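Local atomic coordinates of extracellular sialidase/neuraminidase, putative (Aspergillus fumigatus, PDB entry 2XZJ), a protein that probably hydrolyses terminal sialic acids, such as KDN, from glycoconjugates as a secreted exo-sialidase with a beta-propeller fold. Residues Ser37-Ala42 with Glu56-Thr61; Pro41-Thr46 with Tyr338-Lys343; Ser224-Glu229 with Leu240-Arg245. All blocks are in the same frame, centred on the assembly; numbering follows the deposited sequence.

The three contacts lie in a six-bladed beta-propeller and all reach the ligand KFN. Contact 1 is a hairpin within one blade, between strands 37-45 and 51-58. Contact 2 continues along strand 37-45, sharing Pro41 and Ala42, and sets it alongside strand 334-343, the edge of the adjoining blade. Along the chain, contact 3 falls between the two segments of contact 2; it sets the connection after strand 217-222 against strand 240-244. About 16 Å separate the centres of contacts 1 and 2, about 18 Å those of contacts 2 and 3, and about 24 Å those of contacts 1 and 3. Contacts 1 and 3 supply ligand-binding arginines from opposite sides of the chain's centre, with Tyr338 of contact 2 touching both.

Contact 1. Residues Ser37-Ala42 with Glu56-Thr61; sequences SFRIPA and EGRRHT. With KFN (2,6-anhydro-3-deoxy-D-glycero-D-galacto-non-2-enonic acid), chain E.
Arg39 and Arg58 cross over one face of an antiparallel hairpin, part of one blade of the sialidase beta-propeller, and both end on the bound KFN. Arg39 gives NH1 and NH2 to a single carboxylate oxygen, with NH2 2.8 Å from KFN O1B. Arg58 NH2 is also 2.8 Å from its partner, the hydroxyl KFN O4, which lies at the guanidinium edge. The two guanidinium planes are turned 68° apart, so the heads do not stack; instead the aliphatic part of Arg39 lies over one face of Arg58, its CD 3.6 Å from Arg58 NH1. The heads come closest at Arg39 NH1 and Arg58 NH1, 3.4 Å apart, their charges probably offset by the KFN carboxylate, Glu56, Asp64 and Glu354. A bend at chi3 (56°) swings the Arg39 head toward the ligand, whereas Arg58 stays extended from CG to NE. Ile40 completes this shell. Its CG1 approaches Arg58 NH2 to 3.4 Å and flanks the Glu56 carboxylate, while its CD1 sits over one face of the Arg39 guanidinium, offset toward the rim. The positive phi of Ile40 (61°) breaks the strand alternation and turns its side chain toward Glu56.

One layer out, Glu56 OE1 accepts both NE and NH2 of Arg58 from the same face of the carboxylate, the shorter bond being NH2 to OE1 at 2.7 Å; OE2 is held by Asn104 N. This side-on grip fixes the rotation of the Arg58 head, and Asp64 binds its NH1. Glu354 holds Arg39 NE in a salt bridge. Beneath lie the hydrogen-bonded pairs Ser37–Arg58 and Arg39–Glu56, which put all four side chains on one sheet face. Phe38-Arg39-Ile40-Pro41 matches the FRIP motif of sialidases. Phe38 points to the other face, among Phe18 and Phe35, where its CD1 lies 3.8 Å from Gly57 CA.

Contact 2. Residues Pro41-Thr46 with Tyr338-Lys343; sequences PAVVRT and YSSMTK. With KFN (2,6-anhydro-3-deoxy-D-glycero-D-galacto-non-2-enonic acid), chain E.
Pro41 and Tyr338 meet at about a right angle, Pro41 CD resting 3.8 Å from Tyr338 CB, while the tyrosine ring leads away to the ligand pocket. There its OH is hydrogen-bonded to Glu229, and its ring forms a cation-pi contact with Arg39. Val43 and Thr342 repeat the perpendicular crossing with methyl against methyl, Val43 CG2 to Thr342 CG2 at 3.9 Å. Between these pairs, Ser340 turns OG anti to its own backbone N (chi1 -173°), which carries the oxygen across to where it accepts a hydrogen bond from Val43 N, at 2.9 Å and with an N-H...O angle of 145°. Thr342 OG1 instead donates within its own strand, to Lys343 O at 2.9 Å, approaching from above the carbonyl plane. At the far end, Lys343 C lies over one face of the Arg45 guanidinium. One water donates to both Val43 O and Met341 O, 2.7 Å from each, and so links the two backbones. The strand axes run parallel within 2°, approaching to 5.6 Å, with side-chain and water bridges between them. Such parallel edge strands of adjoining antiparallel sheets, close to the centre of the chain, are typical of the inner strands of neighbouring beta-propeller blades.

Contact 3. Residues Ser224-Glu229 with Leu240-Arg245; sequences SGAGAE and LYRNDR. With KFN (2,6-anhydro-3-deoxy-D-glycero-D-galacto-non-2-enonic acid), chain E.
Glu229 and Arg245 lie side by side and point the same way, yet their flat ends are turned 81° apart. Glu229 OE1 receives Arg245 NH1 at 3.0 Å from above the carboxylate plane, in a salt bridge, with OE2 turned to Tyr338 of contact 2. Over one guanidinium face of Arg245 stands KFN C8, offset toward the rim, whereas the ligand carboxylate lies at the edge, where NH1 and NH2 both donate to KFN O1A, each at 3.2 Å. The extended Arg245 chain, its CG anti to the backbone N (chi1 172°), brings the head to this point. A second flat pair lies behind: Arg242 grips Asp244 side-on, NE to OD1 and NH2 to OD2, both 2.8 Å, the NH2 bond tilted from the carboxylate plane. The 224-229 segment belongs to the connection between two successive propeller blades, and strand 240-244 lies in the later one. Asp244 fastens that connection, since its OD2 also accepts Gly227 N at 2.7 Å through the anti lone pair, leaving the syn side to Arg242. Ala226 CB packs against the same oxygen. Arg245 N also donates to Glu229 O, tying the two backbones, and a water accepts from Glu229 N and donates to Arg245 O.

Contact 1. Residues Ser37-Ala42 with Glu56-Thr61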
loop_
_atom_site.group_PDB
_atom_site.type_symbol
_atom_site.label_atom_id
_atom_site.label_comp_id
_atom_site.label_asym_id
_atom_site.label_seq_id
_atom_site.Cartn_x
_atom_site.Cartn_y
_atom_site.Cartn_z
ATOM N N SER A 37 -7.938 1.543 -15.241
ATOM C CA SER A 37 -6.890 2.064 -14.380
ATOM C C SER A 37 -6.486 1.037 -13.338
ATOM O O SER A 37 -7.291 0.191 -12.946
ATOM C CB SER A 37 -7.380 3.328 -13.698
ATOM O OG SER A 37 -7.344 4.435 -14.603
ATOM N N PHE A 38 -5.227 1.123 -12.913
ATOM C CA PHE A 38 -4.761 0.443 -11.708
ATOM C C PHE A 38 -4.345 1.474 -10.670
ATOM O O PHE A 38 -3.590 2.376 -10.980
ATOM C CB PHE A 38 -3.618 -0.515 -12.037
ATOM C CG PHE A 38 -4.038 -1.648 -12.959
ATOM C CD1 PHE A 38 -4.676 -2.775 -12.446
ATOM C CD2 PHE A 38 -3.824 -1.556 -14.340
ATOM C CE1 PHE A 38 -5.088 -3.812 -13.292
ATOM C CE2 PHE A 38 -4.235 -2.594 -15.207
ATOM C CZ PHE A 38 -4.868 -3.724 -14.671
ATOM N N ARG A 39 -4.869 1.340 -9.451
ATOM C CA ARG A 39 -4.510 2.235 -8.352
ATOM C C ARG A 39 -4.335 1.436 -7.048
ATOM O O ARG A 39 -4.601 0.221 -6.985
ATOM C CB ARG A 39 -5.563 3.334 -8.133
ATOM C CG ARG A 39 -5.663 4.406 -9.211
ATOM C CD ARG A 39 -6.267 5.673 -8.652
ATOM N NE ARG A 39 -5.474 6.098 -7.499
ATOM C CZ ARG A 39 -5.922 6.796 -6.472
ATOM N NH1 ARG A 39 -7.188 7.209 -6.417
ATOM N NH2 ARG A 39 -5.081 7.083 -5.481
ATOM N N ILE A 40 -3.858 2.129 -6.018
ATOM C CA ILE A 40 -3.826 1.568 -4.666
ATOM C C ILE A 40 -2.949 0.292 -4.589
ATOM O O ILE A 40 -3.461 -0.832 -4.389
ATOM C CB ILE A 40 -5.289 1.353 -4.087
ATOM C CG1 ILE A 40 -6.261 2.474 -4.495
ATOM C CG2 ILE A 40 -5.272 1.183 -2.570
ATOM C CD1 ILE A 40 -5.810 3.917 -4.167
ATOM N N PRO A 41 -1.617 0.459 -4.760
ATOM C CA PRO A 41 -0.674 -0.662 -4.712
ATOM C C PRO A 41 -0.392 -1.222 -3.311
ATOM O O PRO A 41 -0.522 -0.523 -2.296
ATOM C CB PRO A 41 0.625 -0.028 -5.268
ATOM C CG PRO A 41 0.498 1.433 -4.851
ATOM C CD PRO A 41 -0.935 1.710 -5.173
ATOM N N ALA A 42 0.007 -2.487 -3.270
ATOM C CA ALA A 42 0.523 -3.097 -2.048
ATOM C C ALA A 42 1.485 -4.200 -2.455
ATOM O O ALA A 42 1.200 -4.979 -3.377
ATOM C CB ALA A 42 -0.603 -3.668 -1.231
ATOM N N GLU A 56 -5.692 -2.303 -6.984
ATOM C CA GLU A 56 -7.081 -2.200 -7.359
ATOM C C GLU A 56 -7.173 -2.120 -8.893
ATOM O O GLU A 56 -6.570 -1.240 -9.513
ATOM C CB GLU A 56 -7.691 -0.965 -6.718
ATOM C CG GLU A 56 -8.228 -1.180 -5.318
ATOM C CD GLU A 56 -8.793 0.091 -4.724
ATOM O OE1 GLU A 56 -9.342 0.920 -5.494
ATOM O OE2 GLU A 56 -8.707 0.261 -3.496
ATOM N N GLY A 57 -7.894 -3.067 -9.497
ATOM C CA GLY A 57 -8.184 -3.001 -10.917
ATOM C C GLY A 57 -9.508 -2.271 -11.070
ATOM O O GLY A 57 -10.568 -2.829 -10.777
ATOM N N ARG A 58 -9.435 -1.023 -11.513
ATOM C CA ARG A 58 -10.619 -0.155 -11.611
ATOM C C ARG A 58 -11.159 -0.259 -13.022
ATOM O O ARG A 58 -10.518 0.192 -13.993
ATOM C CB ARG A 58 -10.275 1.276 -11.208
ATOM C CG ARG A 58 -9.660 1.333 -9.797
ATOM C CD ARG A 58 -9.566 2.751 -9.237
ATOM N NE ARG A 58 -9.396 2.698 -7.779
ATOM C CZ ARG A 58 -9.407 3.752 -6.977
ATOM N NH1 ARG A 58 -9.561 4.972 -7.484
ATOM N NH2 ARG A 58 -9.262 3.574 -5.659
ATOM N N ARG A 59 -12.325 -0.881 -13.128
ATOM C CA ARG A 59 -12.740 -1.467 -14.395
ATOM C C ARG A 59 -12.999 -0.432 -15.481
ATOM O O ARG A 59 -12.501 -0.583 -16.600
ATOM C CB ARG A 59 -13.952 -2.372 -14.203
ATOM C CG ARG A 59 -13.648 -3.692 -13.495
ATOM C CD ARG A 59 -13.590 -4.865 -14.475
ATOM N NE ARG A 59 -14.845 -5.038 -15.223
ATOM C CZ ARG A 59 -14.952 -4.907 -16.549
ATOM N NH1 ARG A 59 -13.889 -4.584 -17.291
ATOM N NH2 ARG A 59 -16.130 -5.097 -17.138
ATOM N N HIS A 60 -13.758 0.612 -15.132
ATOM C CA HIS A 60 -14.338 1.543 -16.118
ATOM C C HIS A 60 -13.769 2.945 -16.111
ATOM O O HIS A 60 -13.715 3.597 -17.157
ATOM C CB HIS A 60 -15.863 1.612 -15.955
ATOM C CG HIS A 60 -16.518 0.271 -15.956
ATOM N ND1 HIS A 60 -16.427 -0.603 -17.024
ATOM C CD2 HIS A 60 -17.254 -0.363 -15.013
ATOM C CE1 HIS A 60 -17.082 -1.711 -16.737
ATOM N NE2 HIS A 60 -17.588 -1.595 -15.521
ATOM N N THR A 61 -13.333 3.401 -14.944
ATOM C CA THR A 61 -12.813 4.758 -14.781
ATOM C C THR A 61 -11.736 4.705 -13.710
ATOM O O THR A 61 -11.485 3.659 -13.118
ATOM C CB THR A 61 -13.907 5.755 -14.287
ATOM O OG1 THR A 61 -14.143 5.560 -12.892
ATOM C CG2 THR A 61 -15.246 5.586 -15.056
HETATM C C1 KFN E . -7.255 9.221 -2.972
HETATM C C3 KFN E . -8.116 6.859 -2.898
HETATM C C4 KFN E . -8.904 5.717 -2.216
HETATM C C5 KFN E . -9.930 6.289 -1.199
HETATM C C6 KFN E . -9.268 7.387 -0.328
HETATM C C7 KFN E . -10.233 8.083 0.672
HETATM C C8 KFN E . -9.509 8.991 1.680
HETATM C C9 KFN E . -10.505 9.849 2.442
HETATM O O5 KFN E . -10.480 5.259 -0.350
HETATM O O1B KFN E . -6.646 8.923 -4.016
HETATM O O1A KFN E . -7.223 10.346 -2.395
HETATM O O4 KFN E . -9.499 4.893 -3.241
HETATM O O6 KFN E . -8.712 8.459 -1.166
HETATM C C2 KFN E . -8.060 8.130 -2.318
HETATM O O7 KFN E . -11.126 8.920 -0.061
HETATM O O8 KFN E . -8.748 8.222 2.609
HETATM O O9 KFN E . -11.337 9.022 3.278
#

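Contact 2. Residues Pro41-Thr46 with Tyr338-Lys343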
loop_
_atom_site.group_PDB
_atom_site.type_symbol
_atom_site.label_atom_id
_atom_site.label_comp_id
_atom_site.label_asym_id
_atom_site.label_seq_id
_atom_site.Cartn_x
_atom_site.Cartn_y
_atom_site.Cartn_z
ATOM N N PRO A 41 -1.617 0.459 -4.760
ATOM C CA PRO A 41 -0.674 -0.662 -4.712
ATOM C C PRO A 41 -0.392 -1.222 -3.311
ATOM O O PRO A 41 -0.522 -0.523 -2.296
ATOM C CB PRO A 41 0.625 -0.028 -5.268
ATOM C CG PRO A 41 0.498 1.433 -4.851
ATOM C CD PRO A 41 -0.935 1.710 -5.173
ATOM N N ALA A 42 0.007 -2.487 -3.270
ATOM C CA ALA A 42 0.523 -3.097 -2.048
ATOM C C ALA A 42 1.485 -4.200 -2.455
ATOM O O ALA A 42 1.200 -4.979 -3.377
ATOM C CB ALA A 42 -0.603 -3.668 -1.231
ATOM N N VAL A 43 2.604 -4.297 -1.762
ATOM C CA VAL A 43 3.601 -5.311 -2.113
ATOM C C VAL A 43 4.236 -5.946 -0.886
ATOM O O VAL A 43 4.569 -5.249 0.081
ATOM C CB VAL A 43 4.673 -4.748 -3.095
ATOM C CG1 VAL A 43 5.542 -3.618 -2.439
ATOM C CG2 VAL A 43 5.552 -5.881 -3.671
ATOM N N VAL A 44 4.395 -7.272 -0.931
ATOM C CA VAL A 44 5.128 -7.988 0.099
ATOM C C VAL A 44 6.045 -9.053 -0.524
ATOM O O VAL A 44 5.730 -9.616 -1.570
ATOM C CB VAL A 44 4.167 -8.705 1.100
ATOM C CG1 VAL A 44 3.449 -7.707 1.997
ATOM C CG2 VAL A 44 3.140 -9.550 0.357
ATOM N N ARG A 45 7.167 -9.299 0.141
ATOM C CA ARG A 45 8.011 -10.469 -0.120
ATOM C C ARG A 45 7.610 -11.602 0.824
ATOM O O ARG A 45 7.499 -11.419 2.033
ATOM C CB ARG A 45 9.511 -10.144 0.032
ATOM C CG ARG A 45 10.443 -11.345 -0.271
ATOM C CD ARG A 45 11.941 -11.031 -0.136
ATOM N NE ARG A 45 12.301 -10.545 1.190
ATOM C CZ ARG A 45 13.486 -10.709 1.775
ATOM N NH1 ARG A 45 14.458 -11.399 1.189
ATOM N NH2 ARG A 45 13.690 -10.196 2.978
ATOM N N THR A 46 7.386 -12.780 0.266
ATOM C CA THR A 46 7.009 -13.929 1.091
ATOM C C THR A 46 8.249 -14.610 1.700
ATOM O O THR A 46 9.381 -14.228 1.401
ATOM C CB THR A 46 6.184 -14.954 0.298
ATOM O OG1 THR A 46 7.073 -15.772 -0.470
ATOM C CG2 THR A 46 5.121 -14.273 -0.605
ATOM N N TYR A 338 -0.034 7.094 -4.344
ATOM C CA TYR A 338 0.121 5.971 -3.398
ATOM C C TYR A 338 1.331 5.114 -3.720
ATOM O O TYR A 338 1.735 5.012 -4.888
ATOM C CB TYR A 338 -1.132 5.073 -3.445
ATOM C CG TYR A 338 -2.362 5.643 -2.765
ATOM C CD1 TYR A 338 -2.728 6.982 -2.928
ATOM C CD2 TYR A 338 -3.167 4.831 -1.962
ATOM C CE1 TYR A 338 -3.868 7.503 -2.291
ATOM C CE2 TYR A 338 -4.298 5.338 -1.330
ATOM C CZ TYR A 338 -4.642 6.674 -1.510
ATOM O OH TYR A 338 -5.765 7.161 -0.888
ATOM N N SER A 339 1.880 4.463 -2.687
ATOM C CA SER A 339 3.098 3.671 -2.813
ATOM C C SER A 339 3.101 2.510 -1.818
ATOM O O SER A 339 2.354 2.541 -0.849
ATOM C CB SER A 339 4.327 4.551 -2.573
ATOM O OG SER A 339 4.390 4.995 -1.235
ATOM N N SER A 340 3.956 1.510 -2.070
ATOM C CA SER A 340 4.170 0.372 -1.171
ATOM C C SER A 340 5.601 -0.110 -1.385
ATOM O O SER A 340 6.092 -0.146 -2.524
ATOM C CB SER A 340 3.173 -0.766 -1.449
ATOM O OG SER A 340 3.243 -1.821 -0.482
ATOM N N MET A 341 6.270 -0.449 -0.287
ATOM C CA MET A 341 7.630 -1.013 -0.334
ATOM C C MET A 341 7.771 -2.371 0.363
ATOM O O MET A 341 7.104 -2.667 1.371
ATOM C CB MET A 341 8.673 -0.066 0.276
ATOM C CG MET A 341 8.780 1.330 -0.360
ATOM S SD MET A 341 9.863 2.416 0.599
ATOM C CE MET A 341 8.841 2.737 2.042
ATOM N N THR A 342 8.707 -3.145 -0.171
ATOM C CA THR A 342 9.188 -4.394 0.399
ATOM C C THR A 342 10.716 -4.423 0.296
ATOM O O THR A 342 11.318 -3.664 -0.474
ATOM C CB THR A 342 8.593 -5.606 -0.379
ATOM O OG1 THR A 342 9.092 -6.828 0.161
ATOM C CG2 THR A 342 8.952 -5.526 -1.857
ATOM N N LYS A 343 11.358 -5.302 1.058
ATOM C CA LYS A 343 12.733 -5.661 0.742
ATOM C C LYS A 343 12.696 -6.835 -0.217
ATOM O O LYS A 343 11.832 -7.692 -0.093
ATOM C CB LYS A 343 13.483 -6.100 1.985
ATOM C CG LYS A 343 13.776 -4.993 2.969
ATOM C CD LYS A 343 14.540 -5.587 4.135
ATOM C CE LYS A 343 13.614 -5.966 5.272
ATOM N NZ LYS A 343 14.329 -6.760 6.326
HETATM C C1 KFN E . -7.255 9.221 -2.972
HETATM C C3 KFN E . -8.116 6.859 -2.898
HETATM C C4 KFN E . -8.904 5.717 -2.216
HETATM C C5 KFN E . -9.930 6.289 -1.199
HETATM C C6 KFN E . -9.268 7.387 -0.328
HETATM C C7 KFN E . -10.233 8.083 0.672
HETATM C C8 KFN E . -9.509 8.991 1.680
HETATM C C9 KFN E . -10.505 9.849 2.442
HETATM O O5 KFN E . -10.480 5.259 -0.350
HETATM O O1B KFN E . -6.646 8.923 -4.016
HETATM O O1A KFN E . -7.223 10.346 -2.395
HETATM O O4 KFN E . -9.499 4.893 -3.241
HETATM O O6 KFN E . -8.712 8.459 -1.166
HETATM C C2 KFN E . -8.060 8.130 -2.318
HETATM O O7 KFN E . -11.126 8.920 -0.061
HETATM O O8 KFN E . -8.748 8.222 2.609
HETATM O O9 KFN E . -11.337 9.022 3.278
HETATM O O HOH W 1 5.830 -4.778 2.457
#

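Contact 3. Residues Ser224-Glu229 with Leu240-Arg245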
loop_
_atom_site.group_PDB
_atom_site.type_symbol
_atom_site.label_atom_id
_atom_site.label_comp_id
_atom_site.label_asym_id
_atom_site.label_seq_id
_atom_site.Cartn_x
_atom_site.Cartn_y
_atom_site.Cartn_z
ATOM N N SER A 224 -6.781 7.076 19.312
ATOM C CA SER A 224 -7.311 8.429 19.367
ATOM C C SER A 224 -6.568 9.357 18.401
ATOM O O SER A 224 -5.346 9.499 18.470
ATOM C CB SER A 224 -7.236 8.955 20.805
ATOM O OG SER A 224 -8.046 8.156 21.645
ATOM N N GLY A 225 -7.308 9.948 17.468
ATOM C CA GLY A 225 -6.758 10.944 16.567
ATOM C C GLY A 225 -6.031 10.395 15.356
ATOM O O GLY A 225 -5.345 11.139 14.662
ATOM N N ALA A 226 -6.161 9.097 15.112
ATOM C CA ALA A 226 -5.603 8.470 13.914
ATOM C C ALA A 226 -6.302 8.885 12.616
ATOM O O ALA A 226 -7.430 9.408 12.620
ATOM C CB ALA A 226 -5.616 6.928 14.048
ATOM N N GLY A 227 -5.627 8.617 11.504
ATOM C CA GLY A 227 -6.185 8.878 10.183
ATOM C C GLY A 227 -7.070 7.760 9.670
ATOM O O GLY A 227 -7.244 6.723 10.324
ATOM N N ALA A 228 -7.624 7.980 8.482
ATOM C CA ALA A 228 -8.318 6.918 7.729
ATOM C C ALA A 228 -7.318 5.956 7.065
ATOM O O ALA A 228 -7.528 4.739 7.067
ATOM C CB ALA A 228 -9.237 7.544 6.673
ATOM N N GLU A 229 -6.243 6.510 6.491
ATOM C CA GLU A 229 -5.221 5.692 5.814
ATOM C C GLU A 229 -3.907 5.705 6.585
ATOM O O GLU A 229 -3.146 6.668 6.523
ATOM C CB GLU A 229 -5.017 6.156 4.372
ATOM C CG GLU A 229 -6.228 5.915 3.480
ATOM C CD GLU A 229 -5.963 6.318 2.035
ATOM O OE1 GLU A 229 -5.034 7.126 1.788
ATOM O OE2 GLU A 229 -6.663 5.800 1.147
ATOM N N LEU A 240 6.104 0.685 18.436
ATOM C CA LEU A 240 5.250 0.843 17.247
ATOM C C LEU A 240 5.183 2.307 16.841
ATOM O O LEU A 240 5.359 3.206 17.670
ATOM C CB LEU A 240 3.834 0.310 17.503
ATOM C CG LEU A 240 3.632 -1.133 17.990
ATOM C CD1 LEU A 240 2.188 -1.395 18.217
ATOM C CD2 LEU A 240 4.168 -2.151 17.005
ATOM N N TYR A 241 4.905 2.546 15.563
ATOM C CA TYR A 241 4.994 3.875 14.971
ATOM C C TYR A 241 3.910 3.912 13.909
ATOM O O TYR A 241 3.970 3.154 12.925
ATOM C CB TYR A 241 6.411 4.045 14.370
ATOM C CG TYR A 241 6.680 5.216 13.425
ATOM C CD1 TYR A 241 6.453 5.095 12.046
ATOM C CD2 TYR A 241 7.234 6.417 13.898
ATOM C CE1 TYR A 241 6.732 6.143 11.175
ATOM C CE2 TYR A 241 7.507 7.487 13.024
ATOM C CZ TYR A 241 7.253 7.343 11.666
ATOM O OH TYR A 241 7.525 8.392 10.789
ATOM N N ARG A 242 2.885 4.737 14.142
ATOM C CA ARG A 242 1.873 5.021 13.127
ATOM C C ARG A 242 2.265 6.316 12.400
ATOM O O ARG A 242 2.646 7.331 13.022
ATOM C CB ARG A 242 0.469 5.202 13.711
ATOM C CG ARG A 242 -0.295 3.955 14.099
ATOM C CD ARG A 242 -0.983 3.253 12.904
ATOM N NE ARG A 242 -1.993 4.087 12.236
ATOM C CZ ARG A 242 -3.245 3.715 12.000
ATOM N NH1 ARG A 242 -3.669 2.517 12.364
ATOM N NH2 ARG A 242 -4.076 4.552 11.373
ATOM N N ASN A 243 2.173 6.270 11.079
ATOM C CA ASN A 243 2.444 7.430 10.259
ATOM C C ASN A 243 1.333 7.483 9.228
ATOM O O ASN A 243 1.311 6.736 8.237
ATOM C CB ASN A 243 3.860 7.350 9.657
ATOM C CG ASN A 243 4.189 8.518 8.742
ATOM O OD1 ASN A 243 3.374 8.932 7.914
ATOM N ND2 ASN A 243 5.397 9.042 8.875
ATOM N N ASP A 244 0.399 8.375 9.496
ATOM C CA ASP A 244 -0.896 8.388 8.836
ATOM C C ASP A 244 -1.047 9.560 7.886
ATOM O O ASP A 244 -0.431 10.606 8.070
ATOM C CB ASP A 244 -1.977 8.526 9.894
ATOM C CG ASP A 244 -2.204 7.257 10.682
ATOM O OD1 ASP A 244 -1.315 6.358 10.694
ATOM O OD2 ASP A 244 -3.289 7.201 11.296
ATOM N N ARG A 245 -1.907 9.379 6.889
ATOM C CA ARG A 245 -2.287 10.471 5.978
ATOM C C ARG A 245 -3.041 11.551 6.753
ATOM O O ARG A 245 -3.926 11.230 7.546
ATOM C CB ARG A 245 -3.188 9.889 4.879
ATOM C CG ARG A 245 -3.835 10.898 3.955
ATOM C CD ARG A 245 -4.642 10.155 2.908
ATOM N NE ARG A 245 -5.617 11.020 2.262
ATOM C CZ ARG A 245 -6.197 10.742 1.099
ATOM N NH1 ARG A 245 -5.889 9.620 0.446
ATOM N NH2 ARG A 245 -7.081 11.592 0.588
HETATM C C1 KFN E . -7.255 9.221 -2.972
HETATM C C3 KFN E . -8.116 6.859 -2.898
HETATM C C4 KFN E . -8.904 5.717 -2.216
HETATM C C5 KFN E . -9.930 6.289 -1.199
HETATM C C6 KFN E . -9.268 7.387 -0.328
HETATM C C7 KFN E . -10.233 8.083 0.672
HETATM C C8 KFN E . -9.509 8.991 1.680
HETATM C C9 KFN E . -10.505 9.849 2.442
HETATM O O5 KFN E . -10.480 5.259 -0.350
HETATM O O1B KFN E . -6.646 8.923 -4.016
HETATM O O1A KFN E . -7.223 10.346 -2.395
HETATM O O4 KFN E . -9.499 4.893 -3.241
HETATM O O6 KFN E . -8.712 8.459 -1.166
HETATM C C2 KFN E . -8.060 8.130 -2.318
HETATM O O7 KFN E . -11.126 8.920 -0.061
HETATM O O8 KFN E . -8.748 8.222 2.609
HETATM O O9 KFN E . -11.337 9.022 3.278
HETATM O O HOH W 2 -6.040 9.546 6.505
#